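Local structure of sporulation inhibitor of replication protein SirA (Bacillus subtilis, 4TPS) at residues Met67-Leu71 against Thr99-Lys103. The protein inhibits the initiation of DNA replication during sporulation, binding domain I of the initiator DnaA and preventing excessive chromosome replication. Numbering follows the deposited sequence.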
ATOM      1  N   MET A  67     -14.884  13.441   4.449  1.00 14.66           N
ATOM      2  CA  MET A  67     -14.828  13.795   3.000  1.00 16.77           C
ATOM      3  C   MET A  67     -16.151  14.392   2.559  1.00 14.68           C
ATOM      4  O   MET A  67     -16.150  15.383   1.830  1.00 16.08           O
ATOM      5  CB  MET A  67     -14.439  12.595   2.159  1.00 19.82           C
ATOM      6  CG  MET A  67     -12.985  12.233   2.202  1.00 22.67           C
ATOM      7  SD  MET A  67     -11.890  13.624   1.837  1.00 25.52           S
ATOM      8  CE  MET A  67     -12.528  14.078   0.276  1.00 29.64           C
ATOM      9  N   HIS A  68     -17.280  13.759   2.933  1.00 15.72           N
ATOM     10  CA  HIS A  68     -18.577  14.247   2.524  1.00 15.98           C
ATOM     11  C   HIS A  68     -18.735  15.707   2.967  1.00 17.36           C
ATOM     12  O   HIS A  68     -19.184  16.559   2.190  1.00 17.49           O
ATOM     13  CB  HIS A  68     -19.713  13.476   3.136  1.00 18.14           C
ATOM     14  CG  HIS A  68     -20.033  12.196   2.466  1.00 17.39           C
ATOM     15  ND1 HIS A  68     -20.385  12.120   1.145  1.00 19.84           N
ATOM     16  CD2 HIS A  68     -20.177  10.945   2.963  1.00 17.97           C
ATOM     17  CE1 HIS A  68     -20.688  10.874   0.833  1.00 18.63           C
ATOM     18  NE2 HIS A  68     -20.580  10.146   1.924  1.00 17.33           N
ATOM     19  N   GLN A  69     -18.390  15.987   4.229  1.00 16.44           N
ATOM     20  CA  GLN A  69     -18.535  17.335   4.747  1.00 16.97           C
ATOM     21  C   GLN A  69     -17.700  18.349   3.981  1.00 17.64           C
ATOM     22  O   GLN A  69     -18.191  19.424   3.593  1.00 18.30           O
ATOM     23  CB  GLN A  69     -18.231  17.338   6.214  1.00 17.64           C
ATOM     24  CG  GLN A  69     -19.242  16.471   6.972  1.00 25.64           C
ATOM     25  CD  GLN A  69     -18.895  16.187   8.430  1.00 24.47           C
ATOM     26  OE1 GLN A  69     -17.723  16.079   8.805  1.00 24.86           O
ATOM     27  NE2 GLN A  69     -19.941  16.025   9.266  1.00 30.01           N
ATOM     28  N   ARG A  70     -16.439  18.008   3.784  1.00 14.53           N
ATOM     29  CA  ARG A  70     -15.538  18.884   3.064  1.00 16.15           C
ATOM     30  C   ARG A  70     -15.914  19.105   1.602  1.00 16.63           C
ATOM     31  O   ARG A  70     -15.831  20.259   1.077  1.00 17.39           O
ATOM     32  CB  ARG A  70     -14.095  18.348   3.174  1.00 20.04           C
ATOM     33  CG  ARG A  70     -13.503  18.391   4.570  1.00 20.23           C
ATOM     34  CD  ARG A  70     -13.256  19.837   4.988  1.00 19.37           C
ATOM     35  NE  ARG A  70     -12.618  19.969   6.314  1.00 20.08           N
ATOM     36  CZ  ARG A  70     -11.310  20.070   6.535  1.00 21.94           C
ATOM     37  NH1 ARG A  70     -10.429  20.072   5.538  1.00 24.96           N
ATOM     38  NH2 ARG A  70     -10.869  20.200   7.790  1.00 23.99           N
ATOM     39  N   LEU A  71     -16.351  18.041   0.963  1.00 17.79           N
ATOM     40  CA  LEU A  71     -16.824  18.158  -0.432  1.00 18.44           C
ATOM     41  C   LEU A  71     -18.052  19.048  -0.556  1.00 18.13           C
ATOM     42  O   LEU A  71     -18.114  19.924  -1.434  1.00 20.47           O
ATOM     43  CB  LEU A  71     -17.119  16.772  -1.004  1.00 16.81           C
ATOM     44  CG  LEU A  71     -15.868  15.922  -1.301  1.00 14.51           C
ATOM     45  CD1 LEU A  71     -16.284  14.459  -1.422  1.00 19.88           C
ATOM     46  CD2 LEU A  71     -15.169  16.406  -2.556  1.00 20.20           C
ATOM     47  N   THR A  99     -15.493  13.187 -12.135  1.00 11.92           N
ATOM     48  CA  THR A  99     -16.154  12.245 -11.255  1.00 11.02           C
ATOM     49  C   THR A  99     -15.234  11.821 -10.162  1.00 12.54           C
ATOM     50  O   THR A  99     -14.097  11.475 -10.456  1.00 12.60           O
ATOM     51  CB  THR A  99     -16.624  10.985 -12.066  1.00 12.83           C
ATOM     52  OG1 THR A  99     -17.348  11.400 -13.249  1.00 15.96           O
ATOM     53  CG2 THR A  99     -17.501  10.050 -11.207  1.00 17.23           C
ATOM     54  N   PHE A 100     -15.767  11.798  -8.936  1.00 12.92           N
ATOM     55  CA  PHE A 100     -15.031  11.398  -7.697  1.00 11.47           C
ATOM     56  C   PHE A 100     -15.800  10.265  -7.070  1.00 12.22           C
ATOM     57  O   PHE A 100     -17.019  10.396  -6.826  1.00 13.81           O
ATOM     58  CB  PHE A 100     -14.958  12.616  -6.778  1.00 14.83           C
ATOM     59  CG  PHE A 100     -14.340  12.356  -5.411  1.00 14.67           C
ATOM     60  CD1 PHE A 100     -15.112  11.838  -4.379  1.00 16.17           C
ATOM     61  CD2 PHE A 100     -13.017  12.682  -5.168  1.00 18.49           C
ATOM     62  CE1 PHE A 100     -14.560  11.653  -3.123  1.00 15.74           C
ATOM     63  CE2 PHE A 100     -12.494  12.483  -3.914  1.00 17.53           C
ATOM     64  CZ  PHE A 100     -13.273  11.963  -2.905  1.00 15.65           C
ATOM     65  N   MET A 101     -15.140   9.137  -6.827  1.00 13.73           N
ATOM     66  CA  MET A 101     -15.772   7.996  -6.174  1.00 14.51           C
ATOM     67  C   MET A 101     -14.926   7.588  -4.954  1.00 14.58           C
ATOM     68  O   MET A 101     -13.733   7.359  -5.080  1.00 18.38           O
ATOM     69  CB  MET A 101     -15.805   6.817  -7.160  1.00 18.83           C
ATOM     70  CG  MET A 101     -16.440   7.182  -8.502  1.00 30.87           C
ATOM     71  SD  MET A 101     -16.354   6.032  -9.904  1.00 49.97           S
ATOM     72  CE  MET A 101     -18.051   5.402  -9.782  1.00 43.71           C
ATOM     73  N   MET A 102     -15.538   7.479  -3.784  1.00 14.66           N
ATOM     74  CA  MET A 102     -14.808   7.031  -2.615  1.00 14.26           C
ATOM     75  C   MET A 102     -15.369   5.745  -2.046  1.00 17.51           C
ATOM     76  O   MET A 102     -16.543   5.653  -1.725  1.00 20.28           O
ATOM     77  CB  MET A 102     -14.695   8.162  -1.574  1.00 20.48           C
ATOM     78  CG  MET A 102     -15.933   8.642  -0.978  1.00 19.85           C
ATOM     79  SD  MET A 102     -15.543   9.968   0.196  1.00 20.46           S
ATOM     80  CE  MET A 102     -17.207  10.654   0.261  1.00 22.86           C
ATOM     81  N   LYS A 103     -14.482   4.771  -1.840  1.00 20.86           N
ATOM     82  CA  LYS A 103     -14.881   3.473  -1.308  1.00 25.36           C
ATOM     83  C   LYS A 103     -13.808   2.785  -0.561  1.00 34.95           C
ATOM     84  O   LYS A 103     -12.774   2.471  -1.164  1.00 27.90           O
ATOM     85  CB  LYS A 103     -15.353   2.532  -2.444  1.00 36.00           C
ATOM     86  CG  LYS A 103     -16.185   1.346  -1.980  1.00 39.81           C
ATOM     87  CD  LYS A 103     -16.582   0.524  -3.206  1.00 53.28           C
ATOM     88  CE  LYS A 103     -17.191  -0.819  -2.830  1.00 60.05           C
ATOM     89  NZ  LYS A 103     -18.616  -0.683  -2.443  1.00 62.26           N
TER
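M67 and L71, with the ring of H68 swung in beside them, meet F100 and M102 of a β-strand that runs nearly antiparallel to their helix: the axes of 67-71 and 99-103 make 159° and approach to 11.7 Å. M67 lies across from M102 and L71 across from F100, at CA separations of 8.8 and 10.1 Å, too wide for backbone contact, so side chains alone bridge the gap. M102 contributes the largest buried area of the contact. Its CG sits between backbone N and carbonyl carbon (chi1 64°), and the chain beyond is fully extended, carrying SD to 3.5 Å from M67 CB and driving the methyl in between M67 and H68. There CE stands over the centre of the H68 imidazole, 3.6 Å from the ring centroid and 13° off its normal, a CH-pi contact; SD follows above the same face at a distance. This is helix-on-sheet packing of an α+β fold: helix 64-75 lies against one face of the antiparallel sheet, beside helix 116-128, whose V124 and L125 touch M67 and whose F121 meets both L71 and the F100 ring. H68 ND1 is hydrogen-bonded to the hydroxyl of Y87, on the neighbouring strand 86-90, a bond that should limit rotation of the imidazole. With an alanine here, M102 CE would probably lose the ring face it rests on and the Y87 hydroxyl this partner. Two residues earlier on the strand, F100 points its CB toward the helix and touches it with CE1 and CZ of the ring. L71 CD1 approaches F100 CE1 obliquely, at 3.7 Å, while M67, bent at chi2 and chi3, folds its terminal methyl back so that CE lies 3.9 Å from F100 CZ. M102 SD lies in the plane of the phenyl ring, at its edge, and I107 of strand 106-113 touches both F100 and M102.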